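Quinoline 2-oxidoreductase large subunit (Pseudomonas putida, PDB 1T3Q) probably hydroxylates quinoline at carbon 2 as the molybdenum-bearing large subunit of a xanthine dehydrogenase family enzyme. Local coordinates at residues B[315-328]-B[353-367]. Residues are numbered along the deposited sequence; the frame is centred on the assembly and turned at random.
Sequences LENRSITDGGAYNN and VSEESIAVATNKCPI. With SO4 (sulfate ion), chain K.
Asp322 and Thr362 meet where two parallel strands of a beta-alpha-beta unit lead toward loops. Strands 315-322 and 353-360 are the beta elements, joined through helix 337-342, in the molybdopterin cofactor-binding domain. Backbone hydrogen bonds pair them from Leu315 to Gly323. The carboxylate of Asp322 ties 315-328 to Thr362 and Lys364 of 353-367. Asp322 OD1 accepts the hydroxyl OG1 of Thr362 at 2.7 Å, on the syn side but out of the carboxylate plane. OD1 also has a salt bridge to Arg195. Asp322 OD2 takes NZ of Lys364 at 2.8 Å, from above that plane, in a buried salt bridge. The two positive groups would be expected to keep this carboxylate ionised.

Beyond the carboxylate, Gly323 O accepts Ile367 N and Ala325 N reaches Lys364 O. Gly324, at a positive phi (84°), packs its CA against Cys365 O at 3.5 Å.

On the sheet face that carries Asp322 lie Arg318, Ile320, Glu356 and Ile358. Ile358 can be followed outward. CB of Ile358 lies 4.2 Å from CG1 of Ile320, its side-by-side neighbour. CG1 of Ile358 passes Ser319 O at 4.1 Å. This CG1 is anti to the carbonyl carbon (chi1 -54°), and CD1 extends on from it (chi2 169°). CD1 of Ile358 ends 3.4 Å from NH1 of Arg318 and 3.7 Å from sulfate O3. The Arg318 guanidinium grips this sulfate, probably from the crystallisation liquor, which Arg168 also binds. Glu356 OE2 makes a long salt bridge to NH1 of Arg318, while its OE1 pairs with Arg168. NH1 and NH2 of Arg318 both donate to sulfate O3, the NH2 bond being 2.6 Å.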
loop_
_atom_site.group_PDB
_atom_site.type_symbol
_atom_site.label_atom_id
_atom_site.label_comp_id
_atom_site.label_asym_id
_atom_site.label_seq_id
_atom_site.Cartn_x
_atom_site.Cartn_y
_atom_site.Cartn_z
ATOM N N LEU B 315 48.599 -19.040 -23.013
ATOM C CA LEU B 315 47.345 -18.483 -23.492
ATOM C C LEU B 315 47.496 -16.974 -23.568
ATOM O O LEU B 315 47.860 -16.312 -22.593
ATOM C CB LEU B 315 46.186 -18.847 -22.564
ATOM C CG LEU B 315 44.809 -18.333 -23.017
ATOM C CD1 LEU B 315 43.712 -19.146 -22.364
ATOM C CD2 LEU B 315 44.658 -16.860 -22.666
ATOM N N GLU B 316 47.215 -16.432 -24.741
ATOM C CA GLU B 316 47.299 -14.997 -24.954
ATOM C C GLU B 316 45.905 -14.487 -25.302
ATOM O O GLU B 316 45.182 -15.131 -26.062
ATOM C CB GLU B 316 48.267 -14.715 -26.098
ATOM C CG GLU B 316 48.399 -13.262 -26.482
ATOM C CD GLU B 316 49.572 -13.029 -27.416
ATOM O OE1 GLU B 316 49.689 -13.768 -28.420
ATOM O OE2 GLU B 316 50.376 -12.110 -27.145
ATOM N N ASN B 317 45.516 -13.348 -24.736
ATOM C CA ASN B 317 44.204 -12.790 -25.046
ATOM C C ASN B 317 44.147 -11.280 -24.944
ATOM O O ASN B 317 44.445 -10.700 -23.901
ATOM C CB ASN B 317 43.121 -13.375 -24.135
ATOM C CG ASN B 317 41.709 -13.006 -24.598
ATOM O OD1 ASN B 317 40.872 -12.573 -23.805
ATOM N ND2 ASN B 317 41.443 -13.189 -25.885
ATOM N N ARG B 318 43.764 -10.653 -26.047
ATOM C CA ARG B 318 43.608 -9.206 -26.116
ATOM C C ARG B 318 42.093 -9.041 -26.186
ATOM O O ARG B 318 41.466 -9.406 -27.181
ATOM C CB ARG B 318 44.274 -8.666 -27.382
ATOM C CG ARG B 318 44.019 -7.197 -27.685
ATOM C CD ARG B 318 44.724 -6.819 -28.984
ATOM N NE ARG B 318 44.279 -5.542 -29.536
ATOM C CZ ARG B 318 44.586 -4.354 -29.029
ATOM N NH1 ARG B 318 45.349 -4.265 -27.948
ATOM N NH2 ARG B 318 44.126 -3.253 -29.606
ATOM N N SER B 319 41.510 -8.523 -25.115
ATOM C CA SER B 319 40.066 -8.359 -25.035
ATOM C C SER B 319 39.650 -6.893 -25.078
ATOM O O SER B 319 40.138 -6.080 -24.297
ATOM C CB SER B 319 39.565 -9.011 -23.742
ATOM O OG SER B 319 38.150 -9.023 -23.673
ATOM N N ILE B 320 38.738 -6.562 -25.987
ATOM C CA ILE B 320 38.265 -5.188 -26.119
ATOM C C ILE B 320 36.744 -5.148 -26.033
ATOM O O ILE B 320 36.057 -5.942 -26.675
ATOM C CB ILE B 320 38.691 -4.572 -27.465
ATOM C CG1 ILE B 320 40.191 -4.777 -27.684
ATOM C CG2 ILE B 320 38.361 -3.081 -27.475
ATOM C CD1 ILE B 320 40.654 -4.453 -29.092
ATOM N N THR B 321 36.230 -4.216 -25.239
ATOM C CA THR B 321 34.795 -4.061 -25.039
ATOM C C THR B 321 34.254 -2.781 -25.663
ATOM O O THR B 321 34.850 -1.708 -25.518
ATOM C CB THR B 321 34.453 -4.029 -23.524
ATOM O OG1 THR B 321 34.760 -5.298 -22.932
ATOM C CG2 THR B 321 32.980 -3.715 -23.305
ATOM N N ASP B 322 33.132 -2.902 -26.370
ATOM C CA ASP B 322 32.468 -1.741 -26.962
ATOM C C ASP B 322 31.589 -1.285 -25.801
ATOM O O ASP B 322 30.515 -1.845 -25.569
ATOM C CB ASP B 322 31.602 -2.163 -28.152
ATOM C CG ASP B 322 30.948 -0.980 -28.842
ATOM O OD1 ASP B 322 30.264 -0.199 -28.149
ATOM O OD2 ASP B 322 31.117 -0.832 -30.073
ATOM N N GLY B 323 32.048 -0.272 -25.070
ATOM C CA GLY B 323 31.326 0.173 -23.890
ATOM C C GLY B 323 30.190 1.170 -23.972
ATOM O O GLY B 323 29.491 1.383 -22.982
ATOM N N GLY B 324 29.984 1.783 -25.125
ATOM C CA GLY B 324 28.914 2.756 -25.210
ATOM C C GLY B 324 29.403 4.102 -24.714
ATOM O O GLY B 324 30.580 4.258 -24.371
ATOM N N ALA B 325 28.485 5.061 -24.651
ATOM C CA ALA B 325 28.788 6.435 -24.262
ATOM C C ALA B 325 29.171 6.710 -22.817
ATOM O O ALA B 325 29.911 7.660 -22.555
ATOM C CB ALA B 325 27.619 7.338 -24.651
ATOM N N TYR B 326 28.663 5.906 -21.886
ATOM C CA TYR B 326 28.947 6.100 -20.465
ATOM C C TYR B 326 29.174 4.767 -19.763
ATOM O O TYR B 326 29.003 3.697 -20.354
ATOM C CB TYR B 326 27.759 6.775 -19.769
ATOM C CG TYR B 326 27.232 8.026 -20.440
ATOM C CD1 TYR B 326 27.871 9.256 -20.272
ATOM C CD2 TYR B 326 26.087 7.979 -21.236
ATOM C CE1 TYR B 326 27.379 10.412 -20.880
ATOM C CE2 TYR B 326 25.588 9.129 -21.853
ATOM C CZ TYR B 326 26.241 10.343 -21.668
ATOM O OH TYR B 326 25.749 11.482 -22.272
ATOM N N ASN B 327 29.552 4.849 -18.492
ATOM C CA ASN B 327 29.735 3.664 -17.672
ATOM C C ASN B 327 28.395 3.472 -16.982
ATOM O O ASN B 327 27.850 4.420 -16.420
ATOM C CB ASN B 327 30.789 3.883 -16.580
ATOM C CG ASN B 327 32.204 3.853 -17.107
ATOM O OD1 ASN B 327 32.901 4.868 -17.091
ATOM N ND2 ASN B 327 32.643 2.690 -17.564
ATOM N N ASN B 328 27.854 2.262 -17.036
ATOM C CA ASN B 328 26.599 1.986 -16.353
ATOM C C ASN B 328 26.950 1.951 -14.869
ATOM O O ASN B 328 28.105 1.721 -14.507
ATOM C CB ASN B 328 26.062 0.608 -16.748
ATOM C CG ASN B 328 26.971 -0.518 -16.281
ATOM O OD1 ASN B 328 27.752 -1.070 -17.055
ATOM N ND2 ASN B 328 26.888 -0.843 -14.998
ATOM N N VAL B 353 50.838 -16.735 -19.256
ATOM C CA VAL B 353 49.694 -15.956 -19.710
ATOM C C VAL B 353 50.015 -14.491 -19.977
ATOM O O VAL B 353 50.797 -13.864 -19.258
ATOM C CB VAL B 353 48.551 -16.006 -18.672
ATOM C CG1 VAL B 353 47.333 -15.227 -19.185
ATOM C CG2 VAL B 353 48.181 -17.449 -18.372
ATOM N N SER B 354 49.401 -13.951 -21.021
ATOM C CA SER B 354 49.572 -12.550 -21.366
ATOM C C SER B 354 48.222 -12.052 -21.850
ATOM O O SER B 354 47.740 -12.463 -22.905
ATOM C CB SER B 354 50.613 -12.373 -22.468
ATOM O OG SER B 354 50.731 -11.001 -22.808
ATOM N N GLU B 355 47.602 -11.181 -21.068
ATOM C CA GLU B 355 46.307 -10.662 -21.448
ATOM C C GLU B 355 46.161 -9.199 -21.124
ATOM O O GLU B 355 46.834 -8.672 -20.238
ATOM C CB GLU B 355 45.184 -11.460 -20.766
ATOM C CG GLU B 355 45.193 -11.468 -19.239
ATOM C CD GLU B 355 44.867 -10.122 -18.622
ATOM O OE1 GLU B 355 43.970 -9.419 -19.141
ATOM O OE2 GLU B 355 45.497 -9.770 -17.600
ATOM N N GLU B 356 45.276 -8.545 -21.864
ATOM C CA GLU B 356 45.000 -7.140 -21.654
ATOM C C GLU B 356 43.514 -6.921 -21.885
ATOM O O GLU B 356 42.923 -7.510 -22.795
ATOM C CB GLU B 356 45.794 -6.270 -22.625
ATOM C CG GLU B 356 45.700 -4.780 -22.301
ATOM C CD GLU B 356 46.456 -3.905 -23.290
ATOM O OE1 GLU B 356 46.709 -2.725 -22.970
ATOM O OE2 GLU B 356 46.791 -4.391 -24.389
ATOM N N SER B 357 42.928 -6.076 -21.051
ATOM C CA SER B 357 41.519 -5.739 -21.132
ATOM C C SER B 357 41.397 -4.263 -21.502
ATOM O O SER B 357 41.971 -3.407 -20.832
ATOM C CB SER B 357 40.851 -5.984 -19.779
ATOM O OG SER B 357 39.506 -5.546 -19.797
ATOM N N ILE B 358 40.651 -3.972 -22.564
ATOM C CA ILE B 358 40.454 -2.594 -23.010
ATOM C C ILE B 358 38.963 -2.291 -23.154
ATOM O O ILE B 358 38.237 -3.026 -23.829
ATOM C CB ILE B 358 41.111 -2.345 -24.390
ATOM C CG1 ILE B 358 42.586 -2.756 -24.358
ATOM C CG2 ILE B 358 40.987 -0.868 -24.767
ATOM C CD1 ILE B 358 43.229 -2.792 -25.730
ATOM N N ALA B 359 38.512 -1.213 -22.521
ATOM C CA ALA B 359 37.115 -0.794 -22.602
ATOM C C ALA B 359 37.116 0.562 -23.294
ATOM O O ALA B 359 37.763 1.496 -22.824
ATOM C CB ALA B 359 36.513 -0.669 -21.203
ATOM N N VAL B 360 36.409 0.672 -24.413
ATOM C CA VAL B 360 36.361 1.937 -25.135
ATOM C C VAL B 360 34.961 2.507 -25.237
ATOM O O VAL B 360 33.976 1.774 -25.376
ATOM C CB VAL B 360 36.928 1.806 -26.566
ATOM C CG1 VAL B 360 38.386 1.395 -26.504
ATOM C CG2 VAL B 360 36.111 0.790 -27.371
ATOM N N ALA B 361 34.883 3.830 -25.163
ATOM C CA ALA B 361 33.613 4.521 -25.267
ATOM C C ALA B 361 33.229 4.648 -26.734
ATOM O O ALA B 361 34.078 4.907 -27.592
ATOM C CB ALA B 361 33.716 5.898 -24.625
ATOM N N THR B 362 31.947 4.447 -27.018
ATOM C CA THR B 362 31.421 4.555 -28.368
ATOM C C THR B 362 30.098 5.293 -28.229
ATOM O O THR B 362 29.543 5.371 -27.133
ATOM C CB THR B 362 31.155 3.169 -28.995
ATOM O OG1 THR B 362 30.227 2.451 -28.176
ATOM C CG2 THR B 362 32.445 2.368 -29.105
ATOM N N ASN B 363 29.589 5.845 -29.322
ATOM C CA ASN B 363 28.328 6.559 -29.245
ATOM C C ASN B 363 27.147 5.603 -29.407
ATOM O O ASN B 363 26.446 5.607 -30.416
ATOM C CB ASN B 363 28.296 7.681 -30.285
ATOM C CG ASN B 363 29.245 8.816 -29.928
ATOM O OD1 ASN B 363 30.245 9.045 -30.605
ATOM N ND2 ASN B 363 28.942 9.517 -28.842
ATOM N N LYS B 364 26.959 4.778 -28.381
ATOM C CA LYS B 364 25.888 3.787 -28.330
ATOM C C LYS B 364 25.410 3.783 -26.892
ATOM O O LYS B 364 26.033 4.404 -26.030
ATOM C CB LYS B 364 26.435 2.409 -28.690
ATOM C CG LYS B 364 27.083 2.342 -30.059
ATOM C CD LYS B 364 27.746 0.995 -30.298
ATOM C CE LYS B 364 28.456 0.985 -31.646
ATOM N NZ LYS B 364 29.082 -0.320 -31.953
ATOM N N CYS B 365 24.311 3.098 -26.602
ATOM C CA CYS B 365 23.873 3.095 -25.221
ATOM C C CYS B 365 24.944 2.342 -24.432
ATOM O O CYS B 365 25.652 1.484 -24.973
ATOM C CB CYS B 365 22.509 2.423 -25.072
ATOM S SG CYS B 365 22.578 0.655 -25.135
ATOM N N PRO B 366 25.104 2.680 -23.152
ATOM C CA PRO B 366 26.116 1.995 -22.349
ATOM C C PRO B 366 25.986 0.482 -22.297
ATOM O O PRO B 366 24.881 -0.069 -22.279
ATOM C CB PRO B 366 25.982 2.648 -20.967
ATOM C CG PRO B 366 24.658 3.352 -21.000
ATOM C CD PRO B 366 24.501 3.797 -22.410
ATOM N N ILE B 367 27.133 -0.181 -22.305
ATOM C CA ILE B 367 27.166 -1.628 -22.209
ATOM C C ILE B 367 26.816 -1.891 -20.750
ATOM O O ILE B 367 27.089 -1.063 -19.885
ATOM C CB ILE B 367 28.577 -2.175 -22.542
ATOM C CG1 ILE B 367 28.473 -3.622 -23.021
ATOM C CG2 ILE B 367 29.493 -2.069 -21.331
ATOM C CD1 ILE B 367 27.803 -3.765 -24.379
HETATM S S SO4 K . 46.193 -0.230 -28.945
HETATM O O1 SO4 K . 47.605 -0.336 -28.522
HETATM O O2 SO4 K . 46.113 -0.284 -30.419
HETATM O O3 SO4 K . 45.428 -1.350 -28.378
HETATM O O4 SO4 K . 45.627 1.045 -28.465
HETATM O O HOH W 1 46.647 -5.956 -26.211
HETATM O O HOH W 2 28.802 1.040 -19.541
#